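Local coordinates for protein 6-aminohexanoate-cyclic-dimer hydrolase (Arthrobacter sp., PDB 3A2Q) that hydrolyses the cyclic dimer of 6-aminohexanoate, a nylon-6 by-product, to the linear dimer as an enzyme of the amidase family, at residues Leu27-Ile32 with Lys52-Ser57; Ala33-Val38 with Ala160-Val165; Ser85-Met90 with Thr120-Asn125; Val175-Ser180 with Pro387-Gln392; Gln433-Leu438 with Gly450-Ala455. The protein carries 1 engineered substitution. All coordinates share one frame; numbering follows the deposited sequence.

Contact 1 (Leu27-Ile32 with Lys52-Ser57); sequences LLEATI and KARRES
Arg54 and Glu29 form the polar side of this antiparallel pair of helices 24-42 and 50-59, where the axes of segments 27-32 and 52-57 come within 10.8 Å. The arginine grips the carboxylate side-on with two nitrogens: NE donates to Glu29 OE2 at 2.9 Å and NH2 to Glu29 OE1 at 3.1 Å. Both bonds are nearly straight, and each oxygen offers its syn lone pair. The two planes lie only 12° apart, which makes the pair a flat, two-pronged salt bridge. Glu29 reaches it because its chain folds at chi2 (-53°), whereas Arg54 runs out extended from CG to NE. The apolar contacts lie beside this bridge. Ile32 sets its CD1 over one face of the guanidinium, 3.6 Å from Arg54 NH2. Leu28 pushes CD1 between the turns of the other helix, 3.3 Å from Ala53 O and 3.5 Å from Ser57 CB, while its CD2 meets Ala53 CB at 4.2 Å. Leu28 and Ile32 also rest on Leu115 of strand 113-118, next to the end strand of the central sheet. A leucine in place of Arg54 would probably leave the Glu29 carboxylate without its charged mate and free to turn. Two aligned bonds hold both flat groups against rotation, and with the methyl group on the guanidinium face they join a partly exposed ion pair to a buried aliphatic seam.

Contact 2 (Ala33-Val38 with Ala160-Val165); sequences AHVQAV and AALSPV
Leu162 has more surface buried here than any other residue of the pair, laying its side chain against helix 24-42. Its CD2 approaches His34 CD2 obliquely at 3.8 Å and Val38 CG1 at 4.2 Å, while its CB meets Val35 CG2 at 4.1 Å, the valine and leucine chains crossing at about a right angle. Leu162 also touches Asn39 and Ile42, further along the same helix. His34 supplies the polar link. With CG trans to the main-chain nitrogen (chi1 -179°), the ring reaches across to the loop, and NE2 donates to Ala160 O at 2.8 Å, the oxygen lying in the ring plane and the N-H nearly collinear with its C=O. Val38 CB, from the histidine's own helix, lies above one ring face toward the rim. Replacing His34 with an alanine would probably leave Ala160 O without this donor and open a gap beside Leu162. Val35 adds its CG2, 3.9 Å from Leu162 O. The carbonyl that His34 binds belongs to Ala160, the first residue past helix 152-159, whose end closes in a Schellman motif with Ala161, at positive phi, as its C-prime residue.

Contact 3 (Ser85-Met90 with Thr120-Asn125); sequences SSIKGM and TPEMGN. With ACA (6-aminohexanoic acid), chain B; ACA (6-aminohexanoic acid), chain C.
The flat carboxylate of Glu122 meets Ile87 through OE2, 3.3 Å from Ile87 CA and 3.6 Å from Ile87 CG2, the two side chains crossing at about a right angle. A water bridges the same OE2 to Lys88 N, at the start of helix 88-93, and the other oxygen, OE1, is bound by Ser344 OG and Glu341 N. Glu122 belongs to the loop after strand 113-118 of the amidase fold, which here forms one wall of the substrate pocket. Two direct hydrogen bonds join this loop to the segment 85-90. Met123 N donates to Ser85 O at 2.8 Å in an almost straight bond, and Ser86 OG donates to Thr120 O at 2.6 Å, tilted from the carbonyl plane. Ser86 can do so because its OG stands beside its own nitrogen (chi1 -75°). Next to these bonds Ile87 CD1 packs on Met123 CG at 3.7 Å, crossing the methionine obliquely. The other side of the loop faces the ligand. Thr120 approaches Lys72 and Pro121 approaches Ser150, both assigned by similarity to the charge relay system. Gly124 takes a positive phi, and a CB there would clash with the substrate. The two bound 6-aminohexanoate units are joined as the cyclic dimer. One of its amide nitrogens, N of the chain B unit, donates to Gly124 O at 3.0 Å, and Asn125 ND2, also bonded to Gln411 OE1, donates to the O atom of that unit at 2.7 Å.

Contact 4 (Val175-Ser180 with Pro387-Gln392); sequences VRIPAS and PTVTRQ
Thr388 and Ser180 carry most of the contact surface where helix 176-182 and the loop after strand 383-387 meet through van der Waals touch alone. Ser180 CB sits 3.6 Å from Thr388 CB. The threonine methyl, trans to its main-chain nitrogen, turns to the helix, where CG2 comes 3.5 Å from Arg176 O and 3.9 Å from Arg176 CB. Val389 supplies the second touch: its CG1 meets Ile177 CG2 at 4.2 Å and its CG2 lies 3.7 Å from Ser180 OG. CG2 occupies the crowded position between the valine's nitrogen and carbonyl carbon, where it faces the serine hydroxyl. The polar ends are satisfied by other parts of the fold. Ser180 OG accepts from Gly450 N, and Thr388 OG1 pairs with Ser437 OG, so that both hydroxyls tie this contact to the neighbouring hairpin. Arg176 leaves the contact beyond CB: its chain bends at chi3 (-73°) and carries NH2 to a salt bridge with Asp170, a residue of the ligand pocket. Ile177, covered also by Met421 and Leu422, has its side chain about 6 Å from that of Ala174, the engineered position of the nucleophile expected by similarity to form the acyl-ester intermediate. The arrangement is thus second-shell packing of the amidase core, in which the helix that follows the nucleophile position rests on a loop leaving the central sheet.

Contact 5 (Gln433-Leu438 with Gly450-Ala455); sequences QPAISL and GVQIVA
Ile436 and Ile453 face each other as an antiparallel hydrogen-bonded pair, each N donating to the other's O at 3.0 Å. Leu438 and Val451 repeat the pattern, with Leu438 N to Val451 O at 2.8 Å and Val451 N to Leu438 O at 2.9 Å, and Ala455 N to Pro434 O, at 3.2 Å, extends the ladder beyond Ala435. Between them lie the non-hydrogen-bonded pairs Ala435 with Val454 and Ser437 with Gln452, where CA-H...O contacts supplement the bonding. On the face with Ile436 and Leu438, Ile436 CG2 packs at a slant on Ile453 CB at 4.0 Å, and helix 460-473 covers both isoleucines through Leu463. On the other face Ala435 CB lies 3.5 Å from Gln452 OE1. The glutamine, with CG trans to its main-chain nitrogen (chi1 -168°) and extended beyond it, is held from outside the hairpin: OE1 accepts from Arg176 NH1 and NE2 donates to Phe424 O. A CB at Gly450 would clash with Ser437 OG, the hydroxyl that pairs with Thr388 OG1. Strand 383-387 bonds to the edge of strand 448-455 away from 435-442, and strand 185-188 flanks 435-442, placing this hairpin well inside the mixed sheet. Paired backbone bonds fix the register between two segments whose residues are all buried. The Gln452 amide is satisfied at both ends, but Ala455 O, buried beside Gln433 and Pro434, has no partner in the model.

How the contacts relate
From the N terminus, contact 1 closes first, pairing helices 24-42 and 50-59, with the end strand 45-48 between them in the chain. Contact 2 starts further along helix 24-42, inside the loop of contact 1, and closes at 160-165, so the two cross, touching where Thr31 CG2 lies 3.4 Å from Leu162 O. Contact 3 opens and closes within the long span of contact 2, joining the start of helix 88-93 to the substrate-lining loop after strand 113-118. Contact 4 follows in series with the longest separation, bringing helix 176-182 to the loop after strand 383-387, and contact 5 comes last, as a hairpin. Contacts 4 and 5 abut, whereas contacts 3 and 5 lie on opposite sides of the chain's centre.

Contact 1 (Leu27-Ile32 with Lys52-Ser57)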
# COMPACT_ATOMS: atom_id res chain seq x y z
N LEU A 27 5.40 12.53 23.30
CA LEU A 27 5.26 11.55 22.23
C LEU A 27 5.73 12.13 20.90
O LEU A 27 6.52 11.51 20.19
CB LEU A 27 3.79 11.11 22.11
CG LEU A 27 3.47 10.08 21.02
CD1 LEU A 27 4.27 8.81 21.25
CD2 LEU A 27 1.98 9.78 21.03
N LEU A 28 5.24 13.32 20.57
CA LEU A 28 5.60 13.98 19.32
C LEU A 28 7.09 14.28 19.24
O LEU A 28 7.73 13.97 18.23
CB LEU A 28 4.83 15.29 19.17
CG LEU A 28 4.42 15.73 17.76
CD1 LEU A 28 3.94 17.17 17.80
CD2 LEU A 28 5.59 15.60 16.79
N GLU A 29 7.65 14.88 20.28
CA GLU A 29 9.07 15.21 20.30
C GLU A 29 9.93 13.96 20.34
O GLU A 29 11.02 13.92 19.76
CB GLU A 29 9.40 16.12 21.49
CG GLU A 29 8.77 17.50 21.41
CD GLU A 29 9.07 18.20 20.10
OE1 GLU A 29 10.21 18.06 19.60
OE2 GLU A 29 8.19 18.92 19.58
N ALA A 30 9.45 12.93 21.04
CA ALA A 30 10.18 11.67 21.13
C ALA A 30 10.18 11.03 19.74
O ALA A 30 11.14 10.37 19.35
CB ALA A 30 9.51 10.75 22.14
N THR A 31 9.08 11.23 19.01
CA THR A 31 8.95 10.68 17.67
C THR A 31 9.81 11.45 16.67
O THR A 31 10.48 10.86 15.82
CB THR A 31 7.48 10.71 17.20
OG1 THR A 31 6.68 9.93 18.10
CG2 THR A 31 7.35 10.14 15.80
N ILE A 32 9.81 12.78 16.77
CA ILE A 32 10.60 13.61 15.88
C ILE A 32 12.10 13.34 16.06
O ILE A 32 12.85 13.26 15.09
CB ILE A 32 10.34 15.12 16.12
CG1 ILE A 32 8.88 15.45 15.81
CG2 ILE A 32 11.26 15.96 15.25
CD1 ILE A 32 8.51 16.90 16.07
N LYS A 52 4.02 21.67 11.43
CA LYS A 52 2.59 21.43 11.32
C LYS A 52 2.19 20.39 12.35
O LYS A 52 1.17 20.52 13.02
CB LYS A 52 2.22 20.93 9.92
CG LYS A 52 0.78 20.43 9.83
CD LYS A 52 0.36 20.06 8.41
CE LYS A 52 0.15 21.29 7.55
NZ LYS A 52 -0.46 20.94 6.23
N ALA A 53 3.01 19.35 12.47
CA ALA A 53 2.73 18.29 13.43
C ALA A 53 2.63 18.87 14.83
O ALA A 53 1.83 18.43 15.65
CB ALA A 53 3.83 17.24 13.37
N ARG A 54 3.45 19.88 15.09
CA ARG A 54 3.47 20.52 16.40
C ARG A 54 2.25 21.40 16.64
O ARG A 54 1.76 21.49 17.77
CB ARG A 54 4.75 21.34 16.57
CG ARG A 54 5.96 20.47 16.90
CD ARG A 54 7.27 21.21 16.67
NE ARG A 54 8.42 20.42 17.08
CZ ARG A 54 9.63 20.51 16.54
NH1 ARG A 54 9.85 21.37 15.55
NH2 ARG A 54 10.61 19.74 16.99
N ARG A 55 1.75 22.04 15.58
CA ARG A 55 0.57 22.89 15.70
C ARG A 55 -0.67 22.03 15.89
O ARG A 55 -1.51 22.31 16.75
CB ARG A 55 0.37 23.74 14.45
CG ARG A 55 1.61 24.42 13.90
CD ARG A 55 1.29 25.02 12.54
NE ARG A 55 2.48 25.40 11.78
CZ ARG A 55 2.45 25.79 10.51
NH1 ARG A 55 1.30 25.85 9.86
NH2 ARG A 55 3.58 26.12 9.89
N GLU A 56 -0.79 20.98 15.08
CA GLU A 56 -1.94 20.09 15.14
C GLU A 56 -2.01 19.34 16.46
O GLU A 56 -3.09 19.06 16.96
CB GLU A 56 -1.91 19.08 13.98
CG GLU A 56 -1.72 19.71 12.61
CD GLU A 56 -1.88 18.71 11.48
OE1 GLU A 56 -1.56 17.52 11.69
OE2 GLU A 56 -2.31 19.11 10.38
N SER A 57 -0.85 19.02 17.03
CA SER A 57 -0.81 18.29 18.29
C SER A 57 -1.50 19.05 19.42
O SER A 57 -2.19 18.46 20.25
CB SER A 57 0.63 17.98 18.69
OG SER A 57 0.66 17.26 19.91

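Contact 2 (Ala33-Val38 with Ala160-Val165)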
# COMPACT_ATOMS: atom_id res chain seq x y z
N ALA A 33 12.52 13.18 17.31
CA ALA A 33 13.92 12.90 17.61
C ALA A 33 14.32 11.59 16.94
O ALA A 33 15.37 11.50 16.30
CB ALA A 33 14.13 12.81 19.11
N HIS A 34 13.48 10.58 17.10
CA HIS A 34 13.72 9.27 16.52
C HIS A 34 13.84 9.37 15.01
O HIS A 34 14.73 8.77 14.40
CB HIS A 34 12.59 8.31 16.90
CG HIS A 34 12.76 6.93 16.37
ND1 HIS A 34 13.84 6.13 16.69
CD2 HIS A 34 11.98 6.19 15.54
CE1 HIS A 34 13.72 4.97 16.08
NE2 HIS A 34 12.60 4.98 15.37
N VAL A 35 12.95 10.14 14.39
CA VAL A 35 12.96 10.33 12.95
C VAL A 35 14.29 10.95 12.50
O VAL A 35 14.91 10.49 11.54
CB VAL A 35 11.80 11.25 12.50
CG1 VAL A 35 11.92 11.58 11.02
CG2 VAL A 35 10.47 10.57 12.76
N GLN A 36 14.71 12.00 13.20
CA GLN A 36 15.96 12.68 12.87
C GLN A 36 17.18 11.77 12.94
O GLN A 36 18.12 11.92 12.15
CB GLN A 36 16.15 13.87 13.82
CG GLN A 36 15.04 14.89 13.74
CD GLN A 36 15.29 16.08 14.65
OE1 GLN A 36 15.42 15.93 15.86
NE2 GLN A 36 15.36 17.27 14.05
N ALA A 37 17.16 10.83 13.88
CA ALA A 37 18.27 9.90 14.07
C ALA A 37 18.29 8.72 13.10
O ALA A 37 19.34 8.38 12.55
CB ALA A 37 18.25 9.39 15.50
N VAL A 38 17.14 8.10 12.90
CA VAL A 38 17.03 6.92 12.05
C VAL A 38 16.73 7.16 10.57
O VAL A 38 17.29 6.48 9.71
CB VAL A 38 15.96 5.95 12.62
CG1 VAL A 38 15.65 4.85 11.62
CG2 VAL A 38 16.45 5.36 13.92
N ALA A 160 10.26 1.04 10.86
CA ALA A 160 11.31 1.65 11.68
C ALA A 160 10.75 2.51 12.80
O ALA A 160 11.49 3.27 13.44
CB ALA A 160 12.23 2.49 10.80
N ALA A 161 9.45 2.40 13.03
CA ALA A 161 8.78 3.14 14.09
C ALA A 161 8.83 4.67 13.97
O ALA A 161 8.80 5.37 14.98
CB ALA A 161 9.32 2.71 15.45
N LEU A 162 8.91 5.18 12.75
CA LEU A 162 8.93 6.63 12.57
C LEU A 162 7.50 7.14 12.79
O LEU A 162 7.26 8.33 12.94
CB LEU A 162 9.41 7.00 11.16
CG LEU A 162 10.72 6.34 10.70
CD1 LEU A 162 11.18 7.00 9.41
CD2 LEU A 162 11.79 6.48 11.77
N SER A 163 6.56 6.19 12.82
CA SER A 163 5.14 6.44 13.05
C SER A 163 4.48 5.08 13.20
O SER A 163 4.93 4.10 12.61
CB SER A 163 4.51 7.20 11.88
OG SER A 163 4.88 8.56 11.90
N PRO A 164 3.40 4.99 14.00
CA PRO A 164 2.72 3.70 14.19
C PRO A 164 1.82 3.31 13.02
O PRO A 164 1.47 2.15 12.86
CB PRO A 164 1.94 3.91 15.48
CG PRO A 164 1.64 5.38 15.46
CD PRO A 164 2.91 6.00 14.96
N VAL A 165 1.44 4.30 12.22
CA VAL A 165 0.57 4.08 11.07
C VAL A 165 0.92 5.04 9.95
O VAL A 165 1.50 6.10 10.19
CB VAL A 165 -0.92 4.29 11.44
CG1 VAL A 165 -1.31 3.37 12.59
CG2 VAL A 165 -1.16 5.73 11.81

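Contact 3 (Ser85-Met90 with Thr120-Asn125)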
# COMPACT_ATOMS: atom_id res chain seq x y z
N SER A 85 5.36 14.10 -6.00
CA SER A 85 4.95 12.86 -6.66
C SER A 85 6.22 12.25 -7.24
O SER A 85 6.17 11.45 -8.18
CB SER A 85 3.95 13.15 -7.78
OG SER A 85 2.71 13.57 -7.26
N SER A 86 7.35 12.66 -6.68
CA SER A 86 8.67 12.20 -7.10
C SER A 86 8.99 12.48 -8.56
O SER A 86 9.68 11.71 -9.23
CB SER A 86 8.86 10.72 -6.79
OG SER A 86 9.08 10.55 -5.39
N ILE A 87 8.48 13.60 -9.06
CA ILE A 87 8.75 14.03 -10.43
C ILE A 87 9.84 15.10 -10.30
O ILE A 87 9.66 16.09 -9.60
CB ILE A 87 7.51 14.65 -11.09
CG1 ILE A 87 6.37 13.63 -11.14
CG2 ILE A 87 7.85 15.11 -12.50
CD1 ILE A 87 5.07 14.16 -11.72
N LYS A 88 10.97 14.88 -10.97
CA LYS A 88 12.08 15.82 -10.92
C LYS A 88 11.59 17.24 -11.21
O LYS A 88 11.77 18.15 -10.41
CB LYS A 88 13.16 15.42 -11.92
CG LYS A 88 14.42 16.27 -11.88
CD LYS A 88 15.46 15.74 -12.86
CE LYS A 88 16.73 16.58 -12.85
NZ LYS A 88 16.47 17.98 -13.30
N GLY A 89 10.95 17.41 -12.37
CA GLY A 89 10.44 18.71 -12.75
C GLY A 89 9.52 19.36 -11.73
O GLY A 89 9.42 20.58 -11.67
N MET A 90 8.86 18.54 -10.91
CA MET A 90 7.95 19.07 -9.89
C MET A 90 8.68 19.42 -8.60
O MET A 90 8.33 20.38 -7.92
CB MET A 90 6.84 18.07 -9.58
CG MET A 90 5.84 17.86 -10.71
SD MET A 90 4.99 19.38 -11.17
CE MET A 90 4.03 19.68 -9.71
N THR A 120 8.35 7.72 -2.73
CA THR A 120 7.68 6.86 -3.70
C THR A 120 8.39 6.94 -5.04
O THR A 120 9.09 7.92 -5.33
CB THR A 120 6.22 7.34 -3.93
OG1 THR A 120 5.67 6.67 -5.08
CG2 THR A 120 6.19 8.84 -4.20
N PRO A 121 8.26 5.90 -5.88
CA PRO A 121 8.92 6.00 -7.18
C PRO A 121 8.11 7.05 -7.93
O PRO A 121 6.98 7.35 -7.53
CB PRO A 121 8.77 4.59 -7.77
CG PRO A 121 7.54 4.05 -7.07
CD PRO A 121 7.71 4.54 -5.67
N GLU A 122 8.66 7.63 -8.99
CA GLU A 122 7.95 8.67 -9.72
C GLU A 122 6.52 8.31 -10.14
O GLU A 122 6.30 7.36 -10.90
CB GLU A 122 8.73 9.08 -10.97
CG GLU A 122 8.05 10.19 -11.74
CD GLU A 122 8.87 10.68 -12.91
OE1 GLU A 122 9.04 9.91 -13.88
OE2 GLU A 122 9.35 11.83 -12.85
N MET A 123 5.56 9.08 -9.64
CA MET A 123 4.14 8.86 -9.94
C MET A 123 3.71 7.44 -9.59
O MET A 123 2.71 6.94 -10.12
CB MET A 123 3.86 9.17 -11.42
CG MET A 123 4.14 10.63 -11.81
SD MET A 123 3.69 11.08 -13.50
CE MET A 123 5.17 10.54 -14.42
N GLY A 124 4.46 6.81 -8.69
CA GLY A 124 4.15 5.45 -8.25
C GLY A 124 4.29 4.41 -9.35
O GLY A 124 3.64 3.36 -9.30
N ASN A 125 5.16 4.67 -10.31
CA ASN A 125 5.33 3.78 -11.44
C ASN A 125 6.31 2.61 -11.29
O ASN A 125 6.79 2.09 -12.30
CB ASN A 125 5.71 4.59 -12.68
CG ASN A 125 5.33 3.89 -13.97
OD1 ASN A 125 6.09 3.89 -14.94
ND2 ASN A 125 4.14 3.30 -14.00
C ACA B . 0.84 2.99 -12.53
O ACA B . 1.94 3.56 -12.54
C2 ACA B . -0.41 3.77 -12.17
C3 ACA B . -0.21 4.65 -10.95
C4 ACA B . -0.56 3.89 -9.68
C5 ACA B . 0.46 4.12 -8.58
C6 ACA B . 0.40 3.01 -7.53
N ACA B . 1.57 2.14 -7.58
C ACA C . 1.51 0.82 -7.68
O ACA C . 0.49 0.17 -7.40
C2 ACA C . 2.77 0.11 -8.14
C3 ACA C . 2.59 -0.65 -9.45
C4 ACA C . 2.75 0.25 -10.68
C5 ACA C . 1.89 -0.25 -11.84
C6 ACA C . 1.80 0.76 -12.98
N ACA C . 0.69 1.70 -12.82
O HOH W 1 11.88 12.50 -12.35

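Contact 4 (Val175-Ser180 with Pro387-Gln392)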
# COMPACT_ATOMS: atom_id res chain seq x y z
N VAL A 175 0.65 -1.12 -1.62
CA VAL A 175 0.59 -1.02 -0.16
C VAL A 175 1.00 -2.38 0.39
O VAL A 175 1.85 -2.49 1.28
CB VAL A 175 -0.82 -0.66 0.36
CG1 VAL A 175 -0.97 -1.10 1.82
CG2 VAL A 175 -1.04 0.84 0.27
N ARG A 176 0.41 -3.43 -0.17
CA ARG A 176 0.69 -4.79 0.26
C ARG A 176 2.14 -5.21 0.03
O ARG A 176 2.74 -5.86 0.88
CB ARG A 176 -0.26 -5.77 -0.44
CG ARG A 176 -1.71 -5.63 0.01
CD ARG A 176 -2.65 -6.31 -1.00
NE ARG A 176 -2.75 -5.52 -2.22
CZ ARG A 176 -3.14 -5.99 -3.40
NH1 ARG A 176 -3.48 -7.27 -3.53
NH2 ARG A 176 -3.20 -5.18 -4.45
N ILE A 177 2.72 -4.82 -1.10
CA ILE A 177 4.10 -5.19 -1.40
C ILE A 177 5.07 -4.58 -0.38
O ILE A 177 5.86 -5.30 0.23
CB ILE A 177 4.48 -4.79 -2.85
CG1 ILE A 177 3.65 -5.63 -3.83
CG2 ILE A 177 5.97 -5.03 -3.10
CD1 ILE A 177 3.70 -5.19 -5.28
N PRO A 178 5.04 -3.25 -0.18
CA PRO A 178 5.95 -2.66 0.80
C PRO A 178 5.74 -3.24 2.20
O PRO A 178 6.68 -3.34 2.98
CB PRO A 178 5.62 -1.17 0.74
CG PRO A 178 5.10 -0.99 -0.66
CD PRO A 178 4.26 -2.22 -0.88
N ALA A 179 4.49 -3.60 2.52
CA ALA A 179 4.19 -4.18 3.83
C ALA A 179 4.87 -5.54 3.95
O ALA A 179 5.48 -5.84 4.96
CB ALA A 179 2.67 -4.33 4.01
N SER A 180 4.75 -6.35 2.91
CA SER A 180 5.37 -7.68 2.90
C SER A 180 6.89 -7.56 3.06
O SER A 180 7.51 -8.21 3.90
CB SER A 180 5.04 -8.40 1.59
OG SER A 180 5.71 -9.65 1.51
N PRO A 387 0.99 -16.18 -0.67
CA PRO A 387 2.10 -15.27 -0.34
C PRO A 387 1.79 -13.89 -0.90
O PRO A 387 1.11 -13.78 -1.92
CB PRO A 387 3.30 -15.91 -1.05
CG PRO A 387 2.93 -17.36 -1.14
CD PRO A 387 1.46 -17.33 -1.47
N THR A 388 2.25 -12.83 -0.24
CA THR A 388 1.99 -11.49 -0.75
C THR A 388 2.88 -11.28 -1.98
O THR A 388 2.40 -10.80 -3.01
CB THR A 388 2.28 -10.41 0.30
OG1 THR A 388 1.51 -10.67 1.47
CG2 THR A 388 1.91 -9.03 -0.24
N VAL A 389 4.16 -11.63 -1.87
CA VAL A 389 5.08 -11.50 -3.00
C VAL A 389 5.58 -12.89 -3.39
O VAL A 389 5.46 -13.84 -2.60
CB VAL A 389 6.28 -10.57 -2.67
CG1 VAL A 389 5.76 -9.19 -2.32
CG2 VAL A 389 7.10 -11.14 -1.53
N THR A 390 6.13 -13.03 -4.59
CA THR A 390 6.56 -14.35 -5.06
C THR A 390 8.06 -14.61 -5.14
O THR A 390 8.48 -15.68 -5.59
CB THR A 390 5.98 -14.63 -6.46
OG1 THR A 390 6.72 -13.89 -7.44
CG2 THR A 390 4.52 -14.22 -6.52
N ARG A 391 8.86 -13.64 -4.69
CA ARG A 391 10.31 -13.76 -4.73
C ARG A 391 10.97 -13.15 -3.51
O ARG A 391 10.33 -12.46 -2.71
CB ARG A 391 10.85 -13.04 -5.96
CG ARG A 391 10.44 -11.57 -6.00
CD ARG A 391 11.30 -10.76 -6.95
NE ARG A 391 12.69 -10.71 -6.51
CZ ARG A 391 13.68 -10.19 -7.23
NH1 ARG A 391 13.43 -9.67 -8.43
NH2 ARG A 391 14.92 -10.19 -6.76
N GLN A 392 12.27 -13.41 -3.37
CA GLN A 392 13.05 -12.86 -2.28
C GLN A 392 13.14 -11.36 -2.57
O GLN A 392 12.96 -10.94 -3.70
CB GLN A 392 14.45 -13.47 -2.28
CG GLN A 392 14.49 -14.97 -1.95
CD GLN A 392 14.32 -15.24 -0.46
OE1 GLN A 392 14.98 -14.61 0.37
NE2 GLN A 392 13.45 -16.18 -0.12

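Contact 5 (Gln433-Leu438 with Gly450-Ala455)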
# COMPACT_ATOMS: atom_id res chain seq x y z
N GLN A 433 -11.36 -6.65 -4.52
CA GLN A 433 -11.56 -7.32 -3.23
C GLN A 433 -10.57 -6.87 -2.17
O GLN A 433 -9.43 -6.54 -2.47
CB GLN A 433 -11.45 -8.83 -3.40
CG GLN A 433 -12.55 -9.42 -4.24
CD GLN A 433 -12.19 -10.79 -4.76
OE1 GLN A 433 -11.28 -10.93 -5.57
NE2 GLN A 433 -12.90 -11.80 -4.30
N PRO A 434 -11.00 -6.86 -0.90
CA PRO A 434 -10.13 -6.44 0.19
C PRO A 434 -9.03 -7.49 0.36
O PRO A 434 -9.30 -8.70 0.36
CB PRO A 434 -11.08 -6.36 1.38
CG PRO A 434 -12.08 -7.44 1.08
CD PRO A 434 -12.32 -7.29 -0.40
N ALA A 435 -7.79 -7.04 0.50
CA ALA A 435 -6.66 -7.96 0.64
C ALA A 435 -5.65 -7.37 1.59
O ALA A 435 -5.26 -6.21 1.46
CB ALA A 435 -6.01 -8.20 -0.73
N ILE A 436 -5.22 -8.17 2.56
CA ILE A 436 -4.28 -7.69 3.55
C ILE A 436 -3.01 -8.53 3.60
O ILE A 436 -3.06 -9.75 3.40
CB ILE A 436 -4.96 -7.67 4.95
CG1 ILE A 436 -4.11 -6.91 5.97
CG2 ILE A 436 -5.19 -9.11 5.43
CD1 ILE A 436 -4.85 -6.63 7.26
N SER A 437 -1.88 -7.88 3.83
CA SER A 437 -0.61 -8.59 3.95
C SER A 437 -0.24 -8.55 5.43
O SER A 437 -0.21 -7.47 6.03
CB SER A 437 0.49 -7.90 3.14
OG SER A 437 1.71 -8.63 3.26
N LEU A 438 0.02 -9.72 6.02
CA LEU A 438 0.39 -9.83 7.42
C LEU A 438 1.85 -10.27 7.49
O LEU A 438 2.26 -11.18 6.76
CB LEU A 438 -0.49 -10.88 8.12
CG LEU A 438 -2.00 -10.62 8.06
CD1 LEU A 438 -2.74 -11.75 8.76
CD2 LEU A 438 -2.32 -9.28 8.70
N GLY A 450 5.65 -11.53 3.68
CA GLY A 450 4.26 -11.37 4.04
C GLY A 450 3.35 -12.48 3.55
O GLY A 450 3.64 -13.16 2.57
N VAL A 451 2.25 -12.69 4.28
CA VAL A 451 1.25 -13.68 3.91
C VAL A 451 -0.00 -12.87 3.59
O VAL A 451 -0.41 -12.00 4.38
CB VAL A 451 0.98 -14.69 5.05
CG1 VAL A 451 -0.15 -15.62 4.66
CG2 VAL A 451 2.25 -15.50 5.32
N GLN A 452 -0.60 -13.13 2.43
CA GLN A 452 -1.77 -12.39 1.99
C GLN A 452 -3.08 -13.14 2.19
O GLN A 452 -3.15 -14.36 1.97
CB GLN A 452 -1.62 -12.03 0.50
CG GLN A 452 -2.64 -11.00 -0.01
CD GLN A 452 -2.46 -10.60 -1.47
OE1 GLN A 452 -3.00 -9.59 -1.91
NE2 GLN A 452 -1.71 -11.40 -2.23
N ILE A 453 -4.11 -12.41 2.60
CA ILE A 453 -5.43 -12.99 2.81
C ILE A 453 -6.39 -12.13 2.01
O ILE A 453 -6.34 -10.90 2.09
CB ILE A 453 -5.86 -12.94 4.30
CG1 ILE A 453 -4.70 -13.36 5.21
CG2 ILE A 453 -7.05 -13.85 4.52
CD1 ILE A 453 -4.18 -14.74 4.94
N VAL A 454 -7.27 -12.77 1.23
CA VAL A 454 -8.24 -12.06 0.40
C VAL A 454 -9.66 -12.53 0.72
O VAL A 454 -9.93 -13.72 0.69
CB VAL A 454 -7.99 -12.33 -1.10
CG1 VAL A 454 -8.89 -11.44 -1.94
CG2 VAL A 454 -6.51 -12.11 -1.44
N ALA A 455 -10.55 -11.58 1.00
CA ALA A 455 -11.94 -11.90 1.31
C ALA A 455 -12.85 -11.42 0.18
O ALA A 455 -12.40 -10.74 -0.75
CB ALA A 455 -12.35 -11.26 2.63